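Local coordinates for D-methionine-binding lipoprotein MetQ (PDB 4YAH) that binds methionine as the substrate-binding lipoprotein of an ATP-driven ABC transport system that imports D-methionine, at residues K89-Q94 and P139-R144; F110-A115 and Y227-V232. All coordinates share one frame; numbering follows the deposited sequence.

Contact 1: K89-Q94 and P139-R144; sequences KPYLDQ and PTNLGR. With MET (methionine), chain B.
Across the ligand cleft of this type 2 periplasmic-binding-protein fold, the first turns of helix 89-99 in one lobe and helix 139-151 in the other meet, with Thr140 set against Pro90 and Tyr91. The short axes run at 141° to each other, roughly antiparallel, and no hydrogen bond joins the segments. Thr140 turns its methyl anti to its own carbonyl carbon (chi1 62°), which brings CG2 to 3.3 Å from the backbone oxygen Pro90 O, while OG1 lies 3.5 Å from Tyr91 CA, at the edge of the phenol ring. Further out, Gln94 and Pro139 cross at about a right angle, CG against CG at 4.0 Å, and Gln94 NE2 turns instead to Asp98.

Bound methionine fills the inner end of this contact. Its terminal methyl, MET CE, sits over the centre of the Tyr91 ring, 3.6 Å above the plane, a CH-pi contact. MET SD rests 3.6 Å from Tyr91 CB. The Tyr91 hydroxyl bonds to Tyr69 O, which fixes the far end of the ring. With an alanine in place of Tyr91, the ligand methyl would probably lose the ring face it rests on, and Tyr69 O its hydroxyl partner. From the second helix, Asn141 brings ND2 to 3.5 Å from MET SD; Asp138 accepts from ND2, and His88 NE2 bonds to Asn141 OD1, so the amide is steadied from both ends. Arg144, paired with Glu221 through NH2, reaches past Asn141 in an extended chain, and its NH1 donates a bent bond of 2.8 Å to MET OXT, with an N-H...O angle of 136°.

Contact 2: F110-A115 and Y227-V232; sequences FVYPIA and YVNLIV. With MET (methionine), chain B.
Asn229 and Tyr112 both hold CG anti to their own carbonyl carbon (chi1 -76° and -66°), which sets the amide oxygen at the edge of the phenol ring, Asn229 OD1 lying 3.5 Å from Tyr112 CE2. Ring and amide planes stand 76° apart. The amide meets the amino-acid head of the ligand edge-on, with both partners near its plane: Asn229 OD1 accepts from MET N at 2.8 Å, and Asn229 ND2 donates an almost straight bond of 2.9 Å to MET O. The backbone of Asn229 is pinned as well, its N donating to Phe110 O at 2.8 Å. Water 1 accepts from Tyr112 N at 2.9 Å and also lies within bonding reach of Tyr227 O and MET O, so it can link the segments to the ligand carboxylate. Beside the pair, Val111 CG2 packs on Val228 CB at 3.7 Å, their side chains crossing.

Strand 229-234 thus starts beside the end of strand 103-111 in the six-stranded sheet. Strand 83-88 flanks it on the other side, where Asn229 touches His88; Val111 bonds through its backbone to Val268 in the edge strand 268-269, and helix 241-250 packs on Phe110 and Ile231.

From the N terminus, the chain lays down strands 32-38, 60-66 and 83-88, half of the six-stranded sheet, before helix 89-99 supplies the first half of contact 1. Strand 103-111 then leads into 110-115, which passes to the five-stranded sheet of the second lobe. Helix 139-151 closes contact 1 over the 44 residues between its segments. The chain completes the second lobe and returns through 227-232, closing contact 2 over 111 residues. The two loops therefore cross: contact 1 joins the lobes over the methionine side chain, contact 2 pairs the two interlobe connections beside its amino and carboxylate groups. Arg144 of contact 1 bridges them, with its guanidinium in cation-pi contact with Tyr227.

Contact 1: K89-Q94 and P139-R144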
ATOM      1  N   LYS A  89      -2.972  -3.547   7.828  1.00 14.09           N
ATOM      2  CA  LYS A  89      -2.978  -4.583   8.856  1.00 17.15           C
ATOM      3  C   LYS A  89      -3.080  -5.989   8.281  1.00 16.65           C
ATOM      4  O   LYS A  89      -2.441  -6.893   8.793  1.00 15.89           O
ATOM      5  CB  LYS A  89      -4.109  -4.372   9.880  1.00 18.45           C
ATOM      6  CG  LYS A  89      -3.945  -5.320  11.075  1.00 22.55           C
ATOM      7  CD  LYS A  89      -4.812  -4.955  12.256  1.00 39.28           C
ATOM      8  CE  LYS A  89      -4.627  -5.983  13.388  1.00 31.16           C
ATOM      9  NZ  LYS A  89      -5.265  -7.292  13.023  1.00 33.10           N
ATOM     10  N   PRO A  90      -3.881  -6.196   7.216  1.00 16.59           N
ATOM     11  CA  PRO A  90      -3.841  -7.559   6.676  1.00 14.58           C
ATOM     12  C   PRO A  90      -2.429  -7.986   6.269  1.00 16.45           C
ATOM     13  O   PRO A  90      -2.029  -9.128   6.523  1.00 17.43           O
ATOM     14  CB  PRO A  90      -4.784  -7.480   5.478  1.00 16.94           C
ATOM     15  CG  PRO A  90      -5.779  -6.450   5.875  1.00 16.23           C
ATOM     16  CD  PRO A  90      -4.971  -5.404   6.624  1.00 18.38           C
ATOM     17  N   TYR A  91      -1.686  -7.073   5.660  1.00 16.70           N
ATOM     18  CA  TYR A  91      -0.321  -7.361   5.246  1.00 15.30           C
ATOM     19  C   TYR A  91       0.545  -7.680   6.462  1.00 15.77           C
ATOM     20  O   TYR A  91       1.306  -8.649   6.456  1.00 17.57           O
ATOM     21  CB  TYR A  91       0.276  -6.191   4.488  1.00 16.97           C
ATOM     22  CG  TYR A  91       1.616  -6.527   3.889  1.00 16.45           C
ATOM     23  CD1 TYR A  91       1.695  -7.104   2.625  1.00 18.82           C
ATOM     24  CD2 TYR A  91       2.800  -6.294   4.582  1.00 17.44           C
ATOM     25  CE1 TYR A  91       2.920  -7.422   2.050  1.00 19.56           C
ATOM     26  CE2 TYR A  91       4.023  -6.610   4.017  1.00 16.61           C
ATOM     27  CZ  TYR A  91       4.072  -7.183   2.749  1.00 19.06           C
ATOM     28  OH  TYR A  91       5.270  -7.521   2.155  1.00 19.61           O
ATOM     29  N   LEU A  92       0.446  -6.828   7.477  1.00 15.25           N
ATOM     30  CA  LEU A  92       1.197  -7.019   8.710  1.00 19.17           C
ATOM     31  C   LEU A  92       0.912  -8.405   9.294  1.00 18.71           C
ATOM     32  O   LEU A  92       1.838  -9.168   9.603  1.00 19.48           O
ATOM     33  CB  LEU A  92       0.844  -5.928   9.721  1.00 17.76           C
ATOM     34  CG  LEU A  92       1.462  -6.108  11.113  1.00 16.61           C
ATOM     35  CD1 LEU A  92       2.982  -6.124  10.986  1.00 20.48           C
ATOM     36  CD2 LEU A  92       0.989  -4.989  12.009  1.00 21.79           C
ATOM     37  N   ASP A  93      -0.368  -8.728   9.445  1.00 17.35           N
ATOM     38  CA  ASP A  93      -0.778 -10.018  10.004  1.00 16.40           C
ATOM     39  C   ASP A  93      -0.219 -11.201   9.224  1.00 21.03           C
ATOM     40  O   ASP A  93       0.223 -12.182   9.805  1.00 22.60           O
ATOM     41  CB  ASP A  93      -2.299 -10.113  10.050  1.00 18.07           C
ATOM     42  CG  ASP A  93      -2.913  -9.142  11.050  1.00 27.32           C
ATOM     43  OD1 ASP A  93      -2.170  -8.598  11.887  1.00 31.00           O
ATOM     44  OD2 ASP A  93      -4.135  -8.925  10.995  1.00 25.72           O
ATOM     45  N   GLN A  94      -0.224 -11.093   7.902  1.00 17.62           N
ATOM     46  CA  GLN A  94       0.315 -12.137   7.048  1.00 17.24           C
ATOM     47  C   GLN A  94       1.823 -12.292   7.242  1.00 22.04           C
ATOM     48  O   GLN A  94       2.364 -13.399   7.202  1.00 20.41           O
ATOM     49  CB  GLN A  94      -0.016 -11.816   5.588  1.00 20.62           C
ATOM     50  CG  GLN A  94       0.318 -12.921   4.626  1.00 24.48           C
ATOM     51  CD  GLN A  94      -0.560 -14.127   4.847  1.00 32.66           C
ATOM     52  OE1 GLN A  94      -1.761 -13.996   5.093  1.00 38.90           O
ATOM     53  NE2 GLN A  94       0.034 -15.308   4.792  1.00 36.39           N
ATOM     54  N   PRO A 139      -0.013 -12.338  -0.593  1.00 18.39           N
ATOM     55  CA  PRO A 139      -1.379 -12.861  -0.379  1.00 18.46           C
ATOM     56  C   PRO A 139      -2.465 -11.830  -0.127  1.00 18.69           C
ATOM     57  O   PRO A 139      -3.568 -11.998  -0.676  1.00 19.58           O
ATOM     58  CB  PRO A 139      -1.223 -13.754   0.857  1.00 22.65           C
ATOM     59  CG  PRO A 139       0.187 -14.183   0.827  1.00 26.56           C
ATOM     60  CD  PRO A 139       0.970 -13.010   0.267  1.00 21.49           C
ATOM     61  N   THR A 140      -2.209 -10.799   0.672  1.00 17.53           N
ATOM     62  CA  THR A 140      -3.302  -9.903   1.021  1.00 17.50           C
ATOM     63  C   THR A 140      -3.576  -8.895  -0.101  1.00 16.77           C
ATOM     64  O   THR A 140      -4.732  -8.524  -0.319  1.00 17.92           O
ATOM     65  CB  THR A 140      -3.061  -9.160   2.343  1.00 18.98           C
ATOM     66  OG1 THR A 140      -1.908  -8.325   2.265  1.00 19.95           O
ATOM     67  CG2 THR A 140      -2.885 -10.155   3.460  1.00 18.32           C
ATOM     68  N   ASN A 141      -2.555  -8.460  -0.832  1.00 16.10           N
ATOM     69  CA  ASN A 141      -2.841  -7.493  -1.897  1.00 17.06           C
ATOM     70  C   ASN A 141      -3.321  -8.217  -3.138  1.00 18.64           C
ATOM     71  O   ASN A 141      -4.101  -7.661  -3.910  1.00 16.68           O
ATOM     72  CB  ASN A 141      -1.633  -6.604  -2.160  1.00 20.56           C
ATOM     73  CG  ASN A 141      -1.445  -5.577  -1.054  1.00 19.28           C
ATOM     74  OD1 ASN A 141      -2.247  -4.653  -0.896  1.00 17.79           O
ATOM     75  ND2 ASN A 141      -0.406  -5.757  -0.263  1.00 18.55           N
ATOM     76  N   LEU A 142      -2.901  -9.465  -3.304  1.00 16.52           N
ATOM     77  CA  LEU A 142      -3.494 -10.326  -4.314  1.00 15.14           C
ATOM     78  C   LEU A 142      -4.993 -10.493  -4.043  1.00 17.11           C
ATOM     79  O   LEU A 142      -5.827 -10.304  -4.938  1.00 16.61           O
ATOM     80  CB  LEU A 142      -2.813 -11.691  -4.338  1.00 17.07           C
ATOM     81  CG  LEU A 142      -3.517 -12.750  -5.207  1.00 22.98           C
ATOM     82  CD1 LEU A 142      -3.584 -12.277  -6.635  1.00 21.06           C
ATOM     83  CD2 LEU A 142      -2.799 -14.072  -5.106  1.00 29.00           C
ATOM     84  N   GLY A 143      -5.333 -10.854  -2.809  1.00 19.06           N
ATOM     85  CA  GLY A 143      -6.719 -11.099  -2.451  1.00 16.88           C
ATOM     86  C   GLY A 143      -7.522  -9.848  -2.683  1.00 16.09           C
ATOM     87  O   GLY A 143      -8.595  -9.868  -3.270  1.00 14.94           O
ATOM     88  N   ARG A 144      -6.959  -8.739  -2.238  1.00 16.96           N
ATOM     89  CA  ARG A 144      -7.564  -7.434  -2.408  1.00 16.13           C
ATOM     90  C   ARG A 144      -7.866  -7.100  -3.872  1.00 15.77           C
ATOM     91  O   ARG A 144      -8.924  -6.554  -4.193  1.00 16.98           O
ATOM     92  CB  ARG A 144      -6.621  -6.405  -1.815  1.00 16.47           C
ATOM     93  CG  ARG A 144      -7.044  -4.981  -1.956  1.00 16.88           C
ATOM     94  CD  ARG A 144      -5.951  -4.089  -1.445  1.00 19.05           C
ATOM     95  NE  ARG A 144      -6.385  -2.709  -1.308  1.00 16.90           N
ATOM     96  CZ  ARG A 144      -5.598  -1.714  -0.929  1.00 15.74           C
ATOM     97  NH1 ARG A 144      -4.303  -1.931  -0.682  1.00 15.34           N
ATOM     98  NH2 ARG A 144      -6.095  -0.495  -0.815  1.00 17.13           N
TER
HETATM   99  N   MET B 301       0.453   1.503   0.545  1.00 16.33           N
HETATM  100  CA  MET B 301       0.007   0.159   0.179  1.00 16.55           C
HETATM  101  C   MET B 301      -1.489   0.167  -0.024  1.00 17.10           C
HETATM  102  O   MET B 301      -2.198   0.676   0.850  1.00 17.75           O
HETATM  103  CB  MET B 301       0.380  -0.855   1.265  1.00 18.12           C
HETATM  104  CG  MET B 301       0.125  -2.306   0.887  1.00 15.74           C
HETATM  105  SD  MET B 301       0.559  -3.489   2.179  1.00 15.65           S
HETATM  106  CE  MET B 301       2.347  -3.452   2.068  1.00 16.05           C
HETATM  107  OXT MET B 301      -1.988  -0.354  -1.042  1.00 18.27           O

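Contact 2: F110-A115 and Y227-V232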
ATOM      1  N   PHE A 110      -2.844   6.493   6.308  1.00 17.58           N
ATOM      2  CA  PHE A 110      -3.907   6.701   5.320  1.00 15.75           C
ATOM      3  C   PHE A 110      -4.429   5.404   4.723  1.00 17.62           C
ATOM      4  O   PHE A 110      -3.711   4.404   4.650  1.00 16.70           O
ATOM      5  CB  PHE A 110      -3.430   7.606   4.171  1.00 18.24           C
ATOM      6  CG  PHE A 110      -2.896   8.926   4.633  1.00 15.72           C
ATOM      7  CD1 PHE A 110      -3.755   9.980   4.907  1.00 20.23           C
ATOM      8  CD2 PHE A 110      -1.536   9.112   4.803  1.00 17.53           C
ATOM      9  CE1 PHE A 110      -3.262  11.197   5.345  1.00 23.29           C
ATOM     10  CE2 PHE A 110      -1.034  10.333   5.252  1.00 19.33           C
ATOM     11  CZ  PHE A 110      -1.902  11.373   5.516  1.00 22.38           C
ATOM     12  N   VAL A 111      -5.689   5.434   4.293  1.00 16.88           N
ATOM     13  CA  VAL A 111      -6.192   4.434   3.356  1.00 17.38           C
ATOM     14  C   VAL A 111      -5.847   4.944   1.952  1.00 20.11           C
ATOM     15  O   VAL A 111      -6.034   6.127   1.668  1.00 18.50           O
ATOM     16  CB  VAL A 111      -7.712   4.216   3.458  1.00 19.25           C
ATOM     17  CG1 VAL A 111      -8.156   3.092   2.523  1.00 23.83           C
ATOM     18  CG2 VAL A 111      -8.147   3.924   4.886  1.00 20.84           C
ATOM     19  N   TYR A 112      -5.349   4.049   1.094  1.00 17.72           N
ATOM     20  CA  TYR A 112      -4.980   4.366  -0.287  1.00 18.04           C
ATOM     21  C   TYR A 112      -5.807   3.481  -1.206  1.00 16.91           C
ATOM     22  O   TYR A 112      -5.366   2.394  -1.574  1.00 16.73           O
ATOM     23  CB  TYR A 112      -3.496   4.124  -0.519  1.00 16.70           C
ATOM     24  CG  TYR A 112      -2.562   5.035   0.232  1.00 17.45           C
ATOM     25  CD1 TYR A 112      -2.448   6.374  -0.105  1.00 18.92           C
ATOM     26  CD2 TYR A 112      -1.761   4.540   1.245  1.00 19.31           C
ATOM     27  CE1 TYR A 112      -1.562   7.208   0.563  1.00 20.57           C
ATOM     28  CE2 TYR A 112      -0.866   5.365   1.920  1.00 17.22           C
ATOM     29  CZ  TYR A 112      -0.782   6.698   1.572  1.00 18.11           C
ATOM     30  OH  TYR A 112       0.091   7.526   2.214  1.00 22.21           O
ATOM     31  N   PRO A 113      -7.035   3.913  -1.539  1.00 15.87           N
ATOM     32  CA  PRO A 113      -7.893   3.012  -2.316  1.00 17.24           C
ATOM     33  C   PRO A 113      -7.213   2.624  -3.626  1.00 15.23           C
ATOM     34  O   PRO A 113      -6.690   3.473  -4.340  1.00 19.39           O
ATOM     35  CB  PRO A 113      -9.169   3.834  -2.532  1.00 17.88           C
ATOM     36  CG  PRO A 113      -9.201   4.787  -1.334  1.00 19.64           C
ATOM     37  CD  PRO A 113      -7.731   5.158  -1.178  1.00 19.02           C
ATOM     38  N   ILE A 114      -7.166   1.329  -3.888  1.00 15.60           N
ATOM     39  CA  ILE A 114      -6.369   0.817  -4.984  1.00 17.62           C
ATOM     40  C   ILE A 114      -7.176   0.857  -6.281  1.00 19.69           C
ATOM     41  O   ILE A 114      -8.402   0.754  -6.267  1.00 16.35           O
ATOM     42  CB  ILE A 114      -5.876  -0.606  -4.686  1.00 15.32           C
ATOM     43  CG1 ILE A 114      -4.671  -0.949  -5.552  1.00 16.87           C
ATOM     44  CG2 ILE A 114      -7.009  -1.623  -4.795  1.00 16.61           C
ATOM     45  CD1 ILE A 114      -3.970  -2.228  -5.097  1.00 18.54           C
ATOM     46  N   ALA A 115      -6.468   1.015  -7.393  1.00 14.65           N
ATOM     47  CA  ALA A 115      -7.122   1.172  -8.692  1.00 14.28           C
ATOM     48  C   ALA A 115      -6.537   0.248  -9.748  1.00 17.29           C
ATOM     49  O   ALA A 115      -5.429  -0.269  -9.608  1.00 15.49           O
ATOM     50  CB  ALA A 115      -7.025   2.607  -9.147  1.00 16.46           C
ATOM     51  N   TYR A 227      -7.968  -1.532   4.636  1.00 16.12           N
ATOM     52  CA  TYR A 227      -6.562  -1.391   4.244  1.00 13.84           C
ATOM     53  C   TYR A 227      -5.895  -0.088   4.683  1.00 15.44           C
ATOM     54  O   TYR A 227      -4.941   0.364   4.059  1.00 13.79           O
ATOM     55  CB  TYR A 227      -6.455  -1.568   2.714  1.00 14.79           C
ATOM     56  CG  TYR A 227      -6.983  -2.912   2.263  1.00 16.84           C
ATOM     57  CD1 TYR A 227      -6.323  -4.085   2.594  1.00 16.09           C
ATOM     58  CD2 TYR A 227      -8.147  -3.012   1.520  1.00 15.92           C
ATOM     59  CE1 TYR A 227      -6.809  -5.309   2.215  1.00 19.44           C
ATOM     60  CE2 TYR A 227      -8.640  -4.234   1.131  1.00 16.06           C
ATOM     61  CZ  TYR A 227      -7.969  -5.374   1.464  1.00 20.01           C
ATOM     62  OH  TYR A 227      -8.470  -6.590   1.066  1.00 18.77           O
ATOM     63  N   VAL A 228      -6.329   0.489   5.804  1.00 16.64           N
ATOM     64  CA  VAL A 228      -5.631   1.656   6.316  1.00 16.18           C
ATOM     65  C   VAL A 228      -4.180   1.253   6.591  1.00 15.50           C
ATOM     66  O   VAL A 228      -3.917   0.173   7.128  1.00 15.35           O
ATOM     67  CB  VAL A 228      -6.310   2.232   7.582  1.00 15.72           C
ATOM     68  CG1 VAL A 228      -6.193   1.273   8.770  1.00 16.78           C
ATOM     69  CG2 VAL A 228      -5.753   3.599   7.896  1.00 17.83           C
ATOM     70  N   ASN A 229      -3.244   2.094   6.173  1.00 15.44           N
ATOM     71  CA  ASN A 229      -1.829   1.832   6.396  1.00 16.75           C
ATOM     72  C   ASN A 229      -1.473   2.180   7.849  1.00 16.13           C
ATOM     73  O   ASN A 229      -2.230   2.871   8.535  1.00 14.86           O
ATOM     74  CB  ASN A 229      -0.961   2.629   5.407  1.00 16.53           C
ATOM     75  CG  ASN A 229      -0.949   2.032   4.005  1.00 15.42           C
ATOM     76  OD1 ASN A 229       0.013   2.217   3.265  1.00 16.62           O
ATOM     77  ND2 ASN A 229      -2.035   1.345   3.621  1.00 18.23           N
ATOM     78  N   LEU A 230      -0.281   1.751   8.271  1.00 14.70           N
ATOM     79  CA  LEU A 230       0.109   1.741   9.678  1.00 12.02           C
ATOM     80  C   LEU A 230       1.534   2.221   9.859  1.00 16.13           C
ATOM     81  O   LEU A 230       2.371   2.059   8.973  1.00 16.98           O
ATOM     82  CB  LEU A 230       0.018   0.324  10.240  1.00 14.99           C
ATOM     83  CG  LEU A 230      -1.276  -0.446  10.001  1.00 16.31           C
ATOM     84  CD1 LEU A 230      -1.027  -1.915  10.293  1.00 16.77           C
ATOM     85  CD2 LEU A 230      -2.371   0.106  10.881  1.00 16.48           C
ATOM     86  N   ILE A 231       1.802   2.775  11.036  1.00 14.75           N
ATOM     87  CA  ILE A 231       3.163   2.904  11.552  1.00 14.82           C
ATOM     88  C   ILE A 231       3.332   1.691  12.440  1.00 16.07           C
ATOM     89  O   ILE A 231       2.451   1.392  13.272  1.00 14.76           O
ATOM     90  CB  ILE A 231       3.373   4.203  12.326  1.00 16.47           C
ATOM     91  CG1 ILE A 231       3.183   5.388  11.381  1.00 20.86           C
ATOM     92  CG2 ILE A 231       4.793   4.260  12.933  1.00 16.19           C
ATOM     93  CD1 ILE A 231       2.893   6.704  12.065  1.00 20.79           C
ATOM     94  N   VAL A 232       4.420   0.960  12.208  1.00 14.30           N
ATOM     95  CA  VAL A 232       4.678  -0.311  12.850  1.00 13.88           C
ATOM     96  C   VAL A 232       6.055  -0.321  13.501  1.00 15.01           C
ATOM     97  O   VAL A 232       7.021   0.194  12.930  1.00 16.89           O
ATOM     98  CB  VAL A 232       4.579  -1.439  11.833  1.00 16.52           C
ATOM     99  CG1 VAL A 232       4.995  -2.752  12.415  1.00 16.74           C
ATOM    100  CG2 VAL A 232       3.154  -1.541  11.339  1.00 14.08           C
TER
HETATM  101  N   MET B 301       0.453   1.503   0.545  1.00 16.33           N
HETATM  102  CA  MET B 301       0.007   0.159   0.179  1.00 16.55           C
HETATM  103  C   MET B 301      -1.489   0.167  -0.024  1.00 17.10           C
HETATM  104  O   MET B 301      -2.198   0.676   0.850  1.00 17.75           O
HETATM  105  CB  MET B 301       0.380  -0.855   1.265  1.00 18.12           C
HETATM  106  CG  MET B 301       0.125  -2.306   0.887  1.00 15.74           C
HETATM  107  SD  MET B 301       0.559  -3.489   2.179  1.00 15.65           S
HETATM  108  CE  MET B 301       2.347  -3.452   2.068  1.00 16.05           C
HETATM  109  OXT MET B 301      -1.988  -0.354  -1.042  1.00 18.27           O
HETATM  110  O   HOH W   1      -4.791   1.224   1.379  1.00 19.13           O